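Local coordinates for hypothetical protein PH0822 (PDB 2YX6), which is of uncharacterised function but binds ADP and belongs to the dinitrogenase iron-molybdenum cofactor biosynthesis family, at residues H20-I32 against D36-F47. Numbering follows the deposited sequence.
Sequences HFGRSRYFVFVDI and DVKNVEVVEVPF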
# COMPACT_ATOMS: atom_id res chain seq x y z
N HIS A 20 10.35 7.23 13.49
CA HIS A 20 9.01 7.73 13.86
C HIS A 20 8.39 8.61 12.78
O HIS A 20 8.76 9.76 12.65
CB HIS A 20 9.01 8.50 15.19
CG HIS A 20 9.34 7.66 16.39
ND1 HIS A 20 8.49 6.69 16.88
CD2 HIS A 20 10.43 7.66 17.22
CE1 HIS A 20 9.03 6.13 17.95
NE2 HIS A 20 10.21 6.68 18.16
N PHE A 21 7.41 8.07 12.06
CA PHE A 21 6.67 8.86 11.10
C PHE A 21 5.98 9.98 11.90
O PHE A 21 5.59 9.83 13.07
CB PHE A 21 5.65 8.00 10.33
CG PHE A 21 4.75 8.81 9.46
CD1 PHE A 21 3.61 9.41 9.99
CD2 PHE A 21 5.08 9.02 8.12
CE1 PHE A 21 2.80 10.23 9.22
CE2 PHE A 21 4.27 9.83 7.32
CZ PHE A 21 3.15 10.44 7.86
N GLY A 22 5.83 11.13 11.32
CA GLY A 22 5.00 12.07 12.11
C GLY A 22 5.91 13.04 12.81
O GLY A 22 5.78 14.23 12.63
N ARG A 23 6.89 12.54 13.56
CA ARG A 23 7.90 13.46 14.07
C ARG A 23 9.04 13.71 13.08
O ARG A 23 9.84 14.61 13.26
CB ARG A 23 8.39 13.01 15.44
CG ARG A 23 7.38 13.34 16.57
CD ARG A 23 5.96 12.66 16.42
NE ARG A 23 5.94 11.19 16.55
CZ ARG A 23 4.82 10.46 16.62
NH1 ARG A 23 4.92 9.14 16.74
NH2 ARG A 23 3.62 11.05 16.59
N SER A 24 9.08 12.96 11.99
CA SER A 24 10.10 13.16 10.96
C SER A 24 9.96 14.52 10.21
O SER A 24 8.86 15.07 10.02
CB SER A 24 10.04 12.00 10.00
OG SER A 24 9.13 12.38 9.01
N ARG A 25 11.10 15.06 9.79
CA ARG A 25 11.12 16.42 9.24
C ARG A 25 11.53 16.48 7.78
O ARG A 25 11.45 17.54 7.16
CB ARG A 25 11.96 17.37 10.11
CG ARG A 25 11.27 17.75 11.53
CD ARG A 25 10.10 18.85 11.53
NE ARG A 25 8.80 18.28 11.12
CZ ARG A 25 7.89 17.70 11.94
NH1 ARG A 25 6.76 17.20 11.42
NH2 ARG A 25 8.08 17.62 13.27
N TYR A 26 11.94 15.34 7.23
CA TYR A 26 12.23 15.22 5.80
C TYR A 26 11.53 14.02 5.22
O TYR A 26 11.38 13.00 5.86
CB TYR A 26 13.73 15.05 5.63
CG TYR A 26 14.58 16.23 6.17
CD1 TYR A 26 14.74 17.40 5.44
CD2 TYR A 26 15.19 16.15 7.41
CE1 TYR A 26 15.49 18.48 5.92
CE2 TYR A 26 15.97 17.23 7.92
CZ TYR A 26 16.11 18.39 7.17
OH TYR A 26 16.89 19.43 7.65
N PHE A 27 11.11 14.12 3.97
CA PHE A 27 10.47 13.03 3.27
C PHE A 27 11.16 12.91 1.95
O PHE A 27 11.53 13.92 1.34
CB PHE A 27 8.98 13.28 3.05
CG PHE A 27 8.12 12.75 4.18
CD1 PHE A 27 7.50 11.50 4.07
CD2 PHE A 27 8.00 13.45 5.37
CE1 PHE A 27 6.75 10.99 5.12
CE2 PHE A 27 7.24 12.93 6.44
CZ PHE A 27 6.62 11.74 6.30
N VAL A 28 11.27 11.69 1.48
CA VAL A 28 11.77 11.39 0.13
C VAL A 28 10.66 10.79 -0.74
O VAL A 28 10.01 9.85 -0.34
CB VAL A 28 12.95 10.38 0.23
CG1 VAL A 28 13.50 9.97 -1.13
CG2 VAL A 28 14.04 10.90 1.13
N PHE A 29 10.46 11.33 -1.93
CA PHE A 29 9.42 10.93 -2.88
C PHE A 29 10.17 10.31 -4.04
O PHE A 29 11.06 10.95 -4.63
CB PHE A 29 8.58 12.15 -3.34
CG PHE A 29 7.78 12.74 -2.25
CD1 PHE A 29 6.54 12.20 -1.94
CD2 PHE A 29 8.30 13.74 -1.45
CE1 PHE A 29 5.77 12.73 -0.89
CE2 PHE A 29 7.53 14.27 -0.38
CZ PHE A 29 6.25 13.77 -0.14
N VAL A 30 9.84 9.08 -4.35
CA VAL A 30 10.59 8.38 -5.38
C VAL A 30 9.64 7.93 -6.46
O VAL A 30 8.67 7.15 -6.17
CB VAL A 30 11.26 7.08 -4.82
CG1 VAL A 30 12.03 6.40 -6.01
CG2 VAL A 30 12.21 7.41 -3.64
N ASP A 31 9.90 8.37 -7.70
CA ASP A 31 9.13 7.93 -8.82
C ASP A 31 9.69 6.68 -9.45
O ASP A 31 10.83 6.68 -9.95
CB ASP A 31 9.07 8.99 -9.90
CG ASP A 31 8.16 10.10 -9.52
OD1 ASP A 31 8.40 10.70 -8.46
OD2 ASP A 31 7.23 10.36 -10.29
N ILE A 32 8.88 5.63 -9.44
CA ILE A 32 9.35 4.32 -9.91
C ILE A 32 8.56 3.96 -11.18
O ILE A 32 7.33 4.08 -11.24
CB ILE A 32 9.30 3.28 -8.77
CG1 ILE A 32 10.33 3.69 -7.72
CG2 ILE A 32 9.66 1.84 -9.30
CD1 ILE A 32 10.24 2.98 -6.34
N ASP A 36 12.84 0.86 -12.67
CA ASP A 36 13.60 2.11 -12.83
C ASP A 36 13.11 3.24 -11.90
O ASP A 36 11.92 3.49 -11.76
CB ASP A 36 13.74 2.58 -14.31
CG ASP A 36 15.13 2.17 -14.94
OD1 ASP A 36 16.00 3.01 -15.33
OD2 ASP A 36 15.39 0.97 -15.07
N VAL A 37 14.08 3.84 -11.24
CA VAL A 37 13.89 4.97 -10.36
C VAL A 37 14.07 6.18 -11.26
O VAL A 37 15.21 6.48 -11.64
CB VAL A 37 14.99 4.97 -9.27
CG1 VAL A 37 15.13 6.36 -8.60
CG2 VAL A 37 14.75 3.81 -8.27
N LYS A 38 12.97 6.85 -11.60
CA LYS A 38 12.97 7.97 -12.54
C LYS A 38 13.23 9.35 -11.93
O LYS A 38 13.61 10.28 -12.61
CB LYS A 38 11.64 7.97 -13.30
CG LYS A 38 11.65 7.05 -14.52
CD LYS A 38 11.90 7.82 -15.81
CE LYS A 38 10.60 8.29 -16.47
NZ LYS A 38 10.14 7.25 -17.47
N ASN A 39 12.97 9.50 -10.64
CA ASN A 39 13.07 10.79 -10.01
C ASN A 39 13.15 10.58 -8.50
O ASN A 39 12.45 9.69 -7.97
CB ASN A 39 11.84 11.57 -10.40
CG ASN A 39 11.98 13.04 -10.14
OD1 ASN A 39 11.61 13.55 -9.07
ND2 ASN A 39 12.46 13.77 -11.15
N VAL A 40 14.02 11.35 -7.84
CA VAL A 40 14.04 11.44 -6.38
C VAL A 40 13.81 12.90 -5.98
O VAL A 40 14.34 13.82 -6.59
CB VAL A 40 15.35 10.97 -5.81
CG1 VAL A 40 15.45 11.27 -4.27
CG2 VAL A 40 15.58 9.50 -6.14
N GLU A 41 12.95 13.11 -4.99
CA GLU A 41 12.60 14.46 -4.57
C GLU A 41 12.71 14.45 -3.08
O GLU A 41 12.10 13.62 -2.41
CB GLU A 41 11.21 14.84 -5.10
CG GLU A 41 10.54 16.02 -4.38
CD GLU A 41 10.11 17.16 -5.31
OE1 GLU A 41 9.85 18.28 -4.78
OE2 GLU A 41 10.06 16.99 -6.58
N VAL A 42 13.51 15.39 -2.55
CA VAL A 42 13.83 15.44 -1.15
C VAL A 42 13.29 16.76 -0.58
O VAL A 42 13.86 17.82 -0.86
CB VAL A 42 15.31 15.43 -0.96
CG1 VAL A 42 15.61 15.42 0.48
CG2 VAL A 42 15.93 14.18 -1.65
N VAL A 43 12.17 16.73 0.11
CA VAL A 43 11.60 18.00 0.65
C VAL A 43 11.48 17.97 2.17
O VAL A 43 11.63 16.91 2.79
CB VAL A 43 10.28 18.37 -0.02
CG1 VAL A 43 10.48 18.59 -1.56
CG2 VAL A 43 9.32 17.28 0.19
N GLU A 44 11.24 19.12 2.79
CA GLU A 44 11.05 19.12 4.22
C GLU A 44 9.61 19.28 4.61
O GLU A 44 8.76 19.68 3.81
CB GLU A 44 12.02 20.06 4.96
CG GLU A 44 12.25 21.39 4.33
CD GLU A 44 13.03 22.35 5.28
OE1 GLU A 44 14.19 22.75 4.96
OE2 GLU A 44 12.48 22.68 6.37
N VAL A 45 9.29 18.86 5.82
CA VAL A 45 7.91 18.97 6.30
C VAL A 45 7.72 20.36 6.92
O VAL A 45 8.60 20.85 7.65
CB VAL A 45 7.54 17.87 7.36
CG1 VAL A 45 6.03 17.76 7.48
CG2 VAL A 45 8.07 16.49 6.95
N PRO A 46 6.58 21.00 6.61
CA PRO A 46 6.08 22.23 7.28
C PRO A 46 5.94 22.17 8.83
O PRO A 46 5.65 21.10 9.39
CB PRO A 46 4.73 22.45 6.61
CG PRO A 46 4.89 21.80 5.23
CD PRO A 46 5.72 20.59 5.48
N PHE A 47 6.18 23.34 9.47
CA PHE A 47 6.09 23.67 10.93
C PHE A 47 7.36 23.34 11.71
O PHE A 47 7.60 22.18 12.09
CB PHE A 47 4.83 23.13 11.66
CG PHE A 47 3.61 24.08 11.65
CD1 PHE A 47 3.74 25.46 11.90
CD2 PHE A 47 2.30 23.57 11.43
CE1 PHE A 47 2.61 26.32 11.89
CE2 PHE A 47 1.15 24.42 11.43
CZ PHE A 47 1.31 25.80 11.67
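With CG turned away from its carbonyl carbon (chi1 -66°), the Phe-29 ring reaches along the sheet to Val-43, whose CG2 sits between backbone N and carbonyl carbon and meets the ring edge, CE2 to CG2 3.5 Å. The two strands, 26-33 and 36-44, form a beta hairpin at one edge of the mixed sheet, 36-44 being outermost within the chain. Val-45 CG2 likewise touches the edge of the Phe-27 ring, 3.4 Å from CD2. Helix 54-61 packs on the face that carries Phe-27 and Phe-29: Ile-59 touches both, and Leu-55 touches Val-45. On the other face Val-28 CG1 meets Val-40 CG1 at 3.9 Å and Val-30 CG1 meets Val-37 CG1, next to helix 95-103. Phe-27/Val-43 and Phe-29/Glu-41 are hydrogen-bonded antiparallel pairs, each with two backbone bonds. A beta bulge then interrupts the register: Asp-31 N donates to Asn-39 O, whereas Asp-31 O accepts from Lys-38 N at 2.7 Å. The side chains of Asp-31 and Asn-39 run side by side and meet at their CB atoms, 3.8 Å apart, carboxylate and amide planes turned 74° from each other, while OD2 of Asp-31 is engaged by Arg-2 in a salt bridge. Beyond the strand pairing, Val-45 N donates a hydrogen bond to Arg-25 O at 2.9 Å, approaching from above the carbonyl plane, 47° out of it.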